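Local coordinates for pyroglutatmate porin OpdO (Pseudomonas aeruginosa, PDB 3SZV), which probably acts as an outer-membrane porin, a beta-barrel channel of the OprD family of carboxylate channels that lets small solutes pass, at residues 131-136 against 218-223; 339-344 against 381-386. All coordinates share one frame; numbering follows the deposited sequence. Where two conformers were deposited one is given.

Contact 1: residues 131-136 against 218-223. With C8E ((hydroxyethyloxy)tri(ethyloxy)octane), chain I; C8E ((hydroxyethyloxy)tri(ethyloxy)octane), chain H.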
ATOM      1  N   SER A 131       3.622   5.099  -2.325  1.00 11.56           N
ATOM      2  CA  SER A 131       3.809   6.154  -3.320  1.00 11.95           C
ATOM      3  C   SER A 131       3.153   5.698  -4.610  1.00 12.10           C
ATOM      4  O   SER A 131       2.918   4.502  -4.790  1.00 12.05           O
ATOM      5  CB  SER A 131       5.296   6.458  -3.562  1.00 13.17           C
ATOM      6  OG  SER A 131       5.944   5.435  -4.304  1.00 12.98           O
ATOM      7  N   PRO A 132       2.873   6.624  -5.528  1.00 11.13           N
ATOM      8  CA  PRO A 132       2.164   6.197  -6.737  1.00 10.97           C
ATOM      9  C   PRO A 132       2.879   5.071  -7.482  1.00 11.19           C
ATOM     10  O   PRO A 132       2.194   4.143  -7.946  1.00 12.96           O
ATOM     11  CB  PRO A 132       2.102   7.486  -7.569  1.00 11.58           C
ATOM     12  CG  PRO A 132       1.999   8.563  -6.504  1.00 11.74           C
ATOM     13  CD  PRO A 132       2.960   8.101  -5.430  1.00 13.12           C
ATOM     14  N   LEU A 133       4.198   5.122  -7.610  1.00 10.59           N
ATOM     15  CA  LEU A 133       4.908   4.143  -8.446  1.00 11.40           C
ATOM     16  C   LEU A 133       5.377   2.906  -7.697  1.00 11.70           C
ATOM     17  O   LEU A 133       5.807   1.936  -8.326  1.00 12.22           O
ATOM     18  CB  LEU A 133       6.087   4.800  -9.171  1.00 11.98           C
ATOM     19  CG  LEU A 133       5.652   5.900 -10.142  1.00 12.42           C
ATOM     20  CD1 LEU A 133       6.907   6.459 -10.812  1.00 15.53           C
ATOM     21  CD2 LEU A 133       4.681   5.388 -11.211  1.00 13.28           C
ATOM     22  N   VAL A 134       5.325   2.945  -6.368  1.00 10.92           N
ATOM     23  CA  VAL A 134       5.675   1.770  -5.573  1.00 10.94           C
ATOM     24  C   VAL A 134       5.098   1.882  -4.182  1.00 11.55           C
ATOM     25  O   VAL A 134       5.309   2.882  -3.487  1.00 12.38           O
ATOM     26  CB  VAL A 134       7.193   1.537  -5.534  1.00 12.00           C
ATOM     27  CG1 VAL A 134       7.947   2.754  -4.988  1.00 13.60           C
ATOM     28  CG2 VAL A 134       7.502   0.318  -4.669  1.00 14.72           C
ATOM     29  N   SER A 135       4.330   0.865  -3.796  1.00 11.31           N
ATOM     30  CA  SER A 135       3.701   0.826  -2.474  1.00 11.41           C
ATOM     31  C   SER A 135       3.855  -0.543  -1.851  1.00 10.39           C
ATOM     32  O   SER A 135       3.443  -1.547  -2.439  1.00 11.42           O
ATOM     33  CB  SER A 135       2.205   1.124  -2.576  1.00 13.81           C
ATOM     34  OG  SER A 135       1.948   2.487  -2.934  1.00 13.12           O
ATOM     35  N   ALA A 136       4.434  -0.589  -0.657  1.00 11.19           N
ATOM     36  CA  ALA A 136       4.588  -1.850   0.066  1.00 12.14           C
ATOM     37  C   ALA A 136       3.252  -2.330   0.589  1.00 12.77           C
ATOM     38  O   ALA A 136       2.458  -1.548   1.113  1.00 15.62           O
ATOM     39  CB  ALA A 136       5.578  -1.681   1.213  1.00 13.62           C
ATOM     40  N   TYR A 218      10.689  -2.078 -17.022  1.00 13.99           N
ATOM     41  CA  TYR A 218       9.832  -0.999 -17.488  1.00 14.00           C
ATOM     42  C   TYR A 218      10.195   0.381 -16.936  1.00 14.30           C
ATOM     43  O   TYR A 218      10.878   0.504 -15.909  1.00 14.70           O
ATOM     44  CB  TYR A 218       8.352  -1.313 -17.205  1.00 13.97           C
ATOM     45  CG  TYR A 218       7.931  -1.228 -15.742  1.00 12.93           C
ATOM     46  CD1 TYR A 218       7.737   0.003 -15.119  1.00 13.52           C
ATOM     47  CD2 TYR A 218       7.723  -2.380 -14.980  1.00 12.80           C
ATOM     48  CE1 TYR A 218       7.340   0.089 -13.776  1.00 14.13           C
ATOM     49  CE2 TYR A 218       7.338  -2.304 -13.634  1.00 13.56           C
ATOM     50  CZ  TYR A 218       7.152  -1.072 -13.043  1.00 11.55           C
ATOM     51  OH  TYR A 218       6.767  -1.017 -11.720  1.00 12.81           O
ATOM     52  N   ARG A 219       9.737   1.410 -17.641  1.00 13.80           N
ATOM     53  CA  ARG A 219       9.761   2.788 -17.163  1.00 13.37           C
ATOM     54  C   ARG A 219       8.307   3.202 -17.003  1.00 13.89           C
ATOM     55  O   ARG A 219       7.460   2.840 -17.823  1.00 14.86           O
ATOM     56  CB  ARG A 219      10.435   3.714 -18.176  1.00 17.23           C
ATOM     57  CG  ARG A 219      11.865   3.341 -18.532  1.00 19.27           C
ATOM     58  CD  ARG A 219      12.364   4.169 -19.731  1.00 21.91           C
ATOM     59  NE  ARG A 219      13.687   3.733 -20.149  1.00 26.81           N
ATOM     60  CZ  ARG A 219      14.398   4.321 -21.105  1.00 33.11           C
ATOM     61  NH1 ARG A 219      13.910   5.379 -21.738  1.00 37.79           N
ATOM     62  NH2 ARG A 219      15.600   3.858 -21.423  1.00 37.08           N
ATOM     63  N   GLN A 220       8.004   3.985 -15.979  1.00 13.53           N
ATOM     64  CA  GLN A 220       6.634   4.427 -15.761  1.00 13.79           C
ATOM     65  C   GLN A 220       6.605   5.837 -15.189  1.00 14.84           C
ATOM     66  O   GLN A 220       7.409   6.178 -14.324  1.00 15.14           O
ATOM     67  CB  GLN A 220       5.928   3.464 -14.812  1.00 13.44           C
ATOM     68  CG  GLN A 220       4.425   3.678 -14.664  1.00 14.02           C
ATOM     69  CD  GLN A 220       3.807   2.598 -13.811  1.00 13.78           C
ATOM     70  OE1 GLN A 220       4.325   2.275 -12.752  1.00 14.24           O
ATOM     71  NE2 GLN A 220       2.710   2.003 -14.281  1.00 13.67           N
ATOM     72  N   THR A 221       5.686   6.651 -15.687  1.00 13.06           N
ATOM     73  CA  THR A 221       5.470   7.995 -15.166  1.00 13.42           C
ATOM     74  C   THR A 221       4.016   8.131 -14.775  1.00 12.84           C
ATOM     75  O   THR A 221       3.135   7.640 -15.487  1.00 13.89           O
ATOM     76  CB  THR A 221       5.838   9.048 -16.206  1.00 16.28           C
ATOM     77  OG1 THR A 221       7.229   8.900 -16.525  1.00 19.93           O
ATOM     78  CG2 THR A 221       5.583  10.474 -15.674  1.00 17.02           C
ATOM     79  N   PHE A 222       3.774   8.782 -13.640  1.00 12.56           N
ATOM     80  CA  PHE A 222       2.438   8.992 -13.078  1.00 12.22           C
ATOM     81  C   PHE A 222       2.195  10.480 -12.888  1.00 12.87           C
ATOM     82  O   PHE A 222       3.048  11.201 -12.356  1.00 13.44           O
ATOM     83  CB  PHE A 222       2.328   8.286 -11.714  1.00 12.72           C
ATOM     84  CG  PHE A 222       1.122   8.701 -10.885  1.00 11.81           C
ATOM     85  CD1 PHE A 222      -0.054   7.978 -10.949  1.00 13.09           C
ATOM     86  CD2 PHE A 222       1.169   9.823 -10.063  1.00 12.16           C
ATOM     87  CE1 PHE A 222      -1.168   8.360 -10.198  1.00 13.66           C
ATOM     88  CE2 PHE A 222       0.069  10.207  -9.303  1.00 13.68           C
ATOM     89  CZ  PHE A 222      -1.100   9.471  -9.372  1.00 12.92           C
ATOM     90  N   ALA A 223       1.035  10.946 -13.332  1.00 12.56           N
ATOM     91  CA  ALA A 223       0.579  12.292 -13.005  1.00 11.83           C
ATOM     92  C   ALA A 223      -0.748  12.173 -12.284  1.00 13.04           C
ATOM     93  O   ALA A 223      -1.583  11.346 -12.641  1.00 13.95           O
ATOM     94  CB  ALA A 223       0.436  13.140 -14.269  1.00 14.07           C
TER
HETATM   95  C4  C8E I 392       8.302   6.729 -18.082  1.00 29.40           C
HETATM   96  C5  C8E I 392       9.704   7.228 -17.746  1.00 43.80           C
HETATM   97  C6  C8E I 392      10.101   6.749 -16.354  1.00 21.66           C
HETATM   98  C7  C8E I 392      11.573   6.387 -16.271  1.00 35.82           C
HETATM   99  C8  C8E I 392      12.490   7.602 -16.229  1.00 50.52           C
HETATM  100  O9  C8E I 392      13.594   7.323 -15.390  1.00 70.81           O
HETATM  101  C10 C8E I 392      13.234   7.147 -14.035  1.00 55.78           C
HETATM  102  C11 C8E I 392      14.081   8.144 -13.258  1.00 61.22           C
HETATM  103  O12 C8E I 392      13.798   8.189 -11.882  1.00 51.80           O
HETATM  104  C13 C8E I 392      14.903   8.741 -11.199  1.00 57.83           C
HETATM  105  C14 C8E I 392      15.054   8.157  -9.800  1.00 58.24           C
HETATM  106  O15 C8E I 392      15.972   8.949  -9.081  1.00 71.47           O
HETATM  107  C16 C8E I 392      16.708   8.230  -8.118  1.00 49.42           C
HETATM  108  C17 C8E I 392      16.189   8.594  -6.725  1.00 53.02           C
HETATM  109  O18 C8E I 392      16.996   8.039  -5.710  1.00 65.04           O
HETATM  110  C19 C8E I 392      17.361   8.978  -4.720  1.00 61.07           C
HETATM  111  C20 C8E I 392      16.991   8.442  -3.339  1.00 47.38           C
HETATM  112  O21 C8E I 392      18.164   8.167  -2.604  1.00 58.41           O
HETATM  113  O12 C8E H 391      -8.105  10.106 -20.646  1.00 55.38           O
HETATM  114  C13 C8E H 391      -6.900  10.690 -20.209  1.00 53.31           C
HETATM  115  C14 C8E H 391      -7.161  11.737 -19.126  1.00 51.33           C
HETATM  116  O15 C8E H 391      -5.986  11.884 -18.356  1.00 62.51           O
HETATM  117  C16 C8E H 391      -6.207  12.315 -17.030  1.00 46.04           C
HETATM  118  C17 C8E H 391      -5.391  13.574 -16.763  1.00 58.09           C
HETATM  119  O18 C8E H 391      -5.443  13.914 -15.392  1.00 57.69           O
HETATM  120  C19 C8E H 391      -4.536  13.172 -14.609  1.00 46.20           C
HETATM  121  C20 C8E H 391      -3.491  14.109 -14.004  1.00 37.48           C
HETATM  122  O21 C8E H 391      -3.529  15.354 -14.664  1.00 56.43           O
HETATM  123  O   HOH W   1       6.407   1.588 -11.021  1.00 13.10           O
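Leu133 and Pro132 meet Gln220 and Phe222 where the loop between strands 120-124 and 145-147, folded into the lumen of the OprD-type beta-barrel, packs on the inner side of wall strand 218-230. Inward-folded loops of this kind narrow the channel in this family. Phe222, followed outward, touches first with CB, which lies 3.8 Å from Leu133 CD2. Its CG is anti to the backbone N (chi1 166°), and this turns one ring face under the proline. CG and CD2 lie beneath Pro132 CB, CD2 the nearer at 3.5 Å; CE2 meets Pro132 CG, and CZ, at the far end, only grazes Pro132 CB. Pro132 CB lies over the ring face, displaced toward the CD2 side, 17° off the normal, a CH-pi contact; Tyr295 meets the same ring with its plane steeply inclined. Leu133 forks over the strand, CD1 against the Gln220 carbonyl O and CD2 against the side-chain amide, 3.5 Å from Gln220 OE1. No direct hydrogen bond joins the segments. A water bridges them instead, 2.8 Å from both Leu133 O and Gln220 OE1. On the outer side of the strand a C8E detergent lies along Arg219, whose CB is 3.5 Å from its C7. The same water sits in the plane of the Tyr218 ring at its edge, 2.7 Å from Tyr218 OH.

Contact 2: residues 339-344 against 381-386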
ATOM      1  N   ASP A 339     -15.107  -4.641 -17.978  1.00 17.44           N
ATOM      2  CA  ASP A 339     -15.339  -5.233 -19.293  1.00 17.28           C
ATOM      3  C   ASP A 339     -14.274  -4.768 -20.286  1.00 17.10           C
ATOM      4  O   ASP A 339     -13.282  -4.131 -19.905  1.00 17.20           O
ATOM      5  CB  ASP A 339     -16.782  -4.984 -19.776  1.00 20.23           C
ATOM      6  CG  ASP A 339     -17.033  -3.552 -20.207  1.00 25.44           C
ATOM      7  OD1 ASP A 339     -16.164  -2.685 -20.010  1.00 24.97           O
ATOM      8  OD2 ASP A 339     -18.129  -3.292 -20.751  1.00 31.60           O
ATOM      9  N   ASN A 340     -14.464  -5.109 -21.557  1.00 18.75           N
ATOM     10  CA  ASN A 340     -13.515  -4.773 -22.612  1.00 19.32           C
ATOM     11  C   ASN A 340     -12.177  -5.498 -22.484  1.00 18.05           C
ATOM     12  O   ASN A 340     -11.227  -5.170 -23.188  1.00 18.37           O
ATOM     13  CB  ASN A 340     -13.290  -3.255 -22.702  1.00 18.50           C
ATOM     14  CG  ASN A 340     -12.793  -2.823 -24.079  1.00 20.81           C
ATOM     15  OD1 ASN A 340     -13.392  -3.172 -25.103  1.00 22.75           O
ATOM     16  ND2 ASN A 340     -11.689  -2.076 -24.111  1.00 19.33           N
ATOM     17  N   VAL A 341     -12.096  -6.477 -21.588  1.00 17.73           N
ATOM     18  CA  VAL A 341     -10.813  -7.134 -21.359  1.00 19.19           C
ATOM     19  C   VAL A 341     -10.398  -7.956 -22.580  1.00 19.51           C
ATOM     20  O   VAL A 341     -11.203  -8.695 -23.148  1.00 19.46           O
ATOM     21  CB  VAL A 341     -10.837  -8.008 -20.094  1.00 18.42           C
ATOM     22  CG1 VAL A 341      -9.519  -8.771 -19.936  1.00 18.57           C
ATOM     23  CG2 VAL A 341     -11.116  -7.142 -18.870  1.00 16.47           C
ATOM     24  N   ALA A 342      -9.140  -7.828 -22.982  1.00 18.86           N
ATOM     25  CA  ALA A 342      -8.632  -8.610 -24.103  1.00 20.00           C
ATOM     26  C   ALA A 342      -8.647 -10.112 -23.794  1.00 21.38           C
ATOM     27  O   ALA A 342      -8.161 -10.566 -22.745  1.00 24.25           O
ATOM     28  CB  ALA A 342      -7.240  -8.148 -24.497  1.00 21.08           C
ATOM     29  N   ARG A 343      -9.262 -10.868 -24.693  1.00 22.82           N
ATOM     30  CA  ARG A 343      -9.174 -12.316 -24.669  1.00 26.04           C
ATOM     31  C   ARG A 343      -8.706 -12.669 -26.064  1.00 24.93           C
ATOM     32  O   ARG A 343      -9.491 -12.677 -27.011  1.00 27.64           O
ATOM     33  CB  ARG A 343     -10.537 -12.960 -24.361  1.00 25.01           C
ATOM     34  CG  ARG A 343     -11.126 -12.547 -23.004  1.00 25.91           C
ATOM     35  CD  ARG A 343     -12.158 -13.546 -22.473  1.00 27.47           C
ATOM     36  NE  ARG A 343     -13.298 -13.705 -23.373  1.00 27.90           N
ATOM     37  CZ  ARG A 343     -14.256 -14.616 -23.218  1.00 27.67           C
ATOM     38  NH1 ARG A 343     -14.214 -15.466 -22.202  1.00 28.28           N
ATOM     39  NH2 ARG A 343     -15.250 -14.683 -24.093  1.00 32.92           N
ATOM     40  N   GLY A 344      -7.412 -12.926 -26.209  1.00 26.66           N
ATOM     41  CA  GLY A 344      -6.849 -13.096 -27.534  1.00 33.70           C
ATOM     42  C   GLY A 344      -7.127 -11.835 -28.332  1.00 31.83           C
ATOM     43  O   GLY A 344      -6.930 -10.717 -27.830  1.00 31.08           O
ATOM     44  N   SER A 381     -15.636 -14.138 -13.274  1.00 20.62           N
ATOM     45  CA  SER A 381     -14.935 -13.703 -14.473  0.67 22.87           C
ATOM     46  C   SER A 381     -15.102 -14.712 -15.598  1.00 21.79           C
ATOM     47  O   SER A 381     -15.279 -15.896 -15.339  1.00 26.65           O
ATOM     48  CB  SER A 381     -13.448 -13.546 -14.145  0.67 22.79           C
ATOM     49  OG  SER A 381     -12.679 -13.183 -15.280  0.67 19.50           O
ATOM     50  N   ASN A 382     -15.014 -14.248 -16.837  1.00 21.43           N
ATOM     51  CA  ASN A 382     -15.014 -15.179 -17.962  1.00 23.25           C
ATOM     52  C   ASN A 382     -13.609 -15.386 -18.523  1.00 25.64           C
ATOM     53  O   ASN A 382     -13.445 -15.999 -19.578  1.00 27.27           O
ATOM     54  CB  ASN A 382     -16.014 -14.778 -19.064  1.00 21.13           C
ATOM     55  CG  ASN A 382     -15.596 -13.530 -19.830  1.00 22.10           C
ATOM     56  OD1 ASN A 382     -14.550 -12.939 -19.567  1.00 21.92           O
ATOM     57  ND2 ASN A 382     -16.421 -13.131 -20.795  1.00 26.79           N
ATOM     58  N   PHE A 383     -12.599 -14.884 -17.819  1.00 24.49           N
ATOM     59  CA  PHE A 383     -11.213 -15.093 -18.240  1.00 25.79           C
ATOM     60  C   PHE A 383     -10.280 -15.530 -17.117  1.00 27.92           C
ATOM     61  O   PHE A 383      -9.066 -15.604 -17.303  1.00 32.00           O
ATOM     62  CB  PHE A 383     -10.650 -13.865 -18.967  1.00 24.70           C
ATOM     63  CG  PHE A 383     -10.627 -12.613 -18.135  1.00 22.26           C
ATOM     64  CD1 PHE A 383     -11.719 -11.762 -18.123  1.00 23.45           C
ATOM     65  CD2 PHE A 383      -9.511 -12.280 -17.382  1.00 23.46           C
ATOM     66  CE1 PHE A 383     -11.699 -10.599 -17.364  1.00 22.14           C
ATOM     67  CE2 PHE A 383      -9.477 -11.114 -16.623  1.00 23.58           C
ATOM     68  CZ  PHE A 383     -10.579 -10.275 -16.606  1.00 24.49           C
ATOM     69  N   ALA A 384     -10.850 -15.826 -15.956  1.00 31.32           N
ATOM     70  CA  ALA A 384     -10.056 -16.268 -14.822  1.00 34.45           C
ATOM     71  C   ALA A 384     -10.910 -17.101 -13.880  1.00 33.34           C
ATOM     72  O   ALA A 384     -12.089 -17.338 -14.141  1.00 31.01           O
ATOM     73  CB  ALA A 384      -9.454 -15.072 -14.092  1.00 35.22           C
ATOM     74  N   ASN A 385     -10.304 -17.533 -12.779  1.00 46.37           N
ATOM     75  CA  ASN A 385     -10.976 -18.379 -11.804  1.00 59.46           C
ATOM     76  C   ASN A 385     -12.016 -17.629 -10.977  1.00 28.62           C
ATOM     77  O   ASN A 385     -11.716 -16.592 -10.392  1.00 35.86           O
ATOM     78  CB  ASN A 385      -9.946 -19.022 -10.870  1.00 63.53           C
ATOM     79  N   ASP A 386     -13.240 -18.153 -10.955  1.00 28.99           N
ATOM     80  CA  ASP A 386     -14.261 -17.665 -10.025  1.00 23.09           C
ATOM     81  C   ASP A 386     -13.848 -18.070  -8.626  1.00 26.27           C
ATOM     82  O   ASP A 386     -13.470 -19.220  -8.401  1.00 30.35           O
ATOM     83  CB  ASP A 386     -15.620 -18.293 -10.331  1.00 22.69           C
ATOM     84  CG  ASP A 386     -16.249 -17.751 -11.592  1.00 30.11           C
ATOM     85  OD1 ASP A 386     -17.383 -18.181 -11.913  1.00 29.74           O
ATOM     86  OD2 ASP A 386     -15.621 -16.900 -12.250  1.00 25.08           O
TER
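Val341 lies across one face of the Phe383 ring, and Arg343 reaches beside it to Asn382. Val341 CG1 stands 3.9 Å from the ring centroid and 14° off the normal, a CH-pi contact, while CG2 rests near CE1, so both methyls of the valine touch the ring. Phe383 CG sits between its backbone N and carbonyl carbon (chi1 61°), which raises the ring toward the valine; Asn382 OD1 is in plane at the ring edge. Arg343 passes Phe383 with its aliphatic part, CD lying 3.8 Å from Phe383 CB. A bend at chi3 then brings the guanidinium flat over the Asn382 amide, the planes only 8° apart and Asn382 ND2 3.4 Å above the guanidinium plane. From this stack NH1 gives a weak, bent hydrogen bond to Asn382 O, 2.8 Å long. The contact joins the end of barrel strand 329-343 to the loop linking strands 371-381 and 387-399, across the intervening strand 346-361. That strand holds both stacked groups: Asp348 forms a salt bridge with Arg343 NE, and its carbonyl O accepts from Asn382 ND2, while Lys350 N donates to Asn382 OD1, fixing the amide's rotation. On strand 329-343 a G1 beta bulge sets Asn340 and Val341 opposite the single residue Gly349. Within the loop, in one of its two modelled conformers, Ser381 OG lies over the opposite face of the Phe383 ring and accepts from Phe383 N, an ST turn. Asp386 OD2 accepts from Ser381 N at 2.9 Å, on the syn side but tilted out of the carboxylate plane.

In the fold
From the N terminus the chain runs through the strands from 24-38 to 120-124 before reaching 131-136. Contact 1 then closes a loop of 81 intervening residues, returning on strand 218-230 with 49 strand residues in between. The wall continues through strands 236-248 to 311-320 and on to 329-343, where contact 2 opens; it closes after 36 intervening residues, at 381-386, just ahead of the last strand, 387-399. The two follow in series, neither nesting nor crossing. The centres of contacts 1 and 2 are about 25 Å apart. The nearest atoms of contacts 1 and 2 are about 17 Å apart. Contact 1 ties an inward-folded loop to the wall, whereas contact 2 joins a strand end to a nearby inter-strand loop.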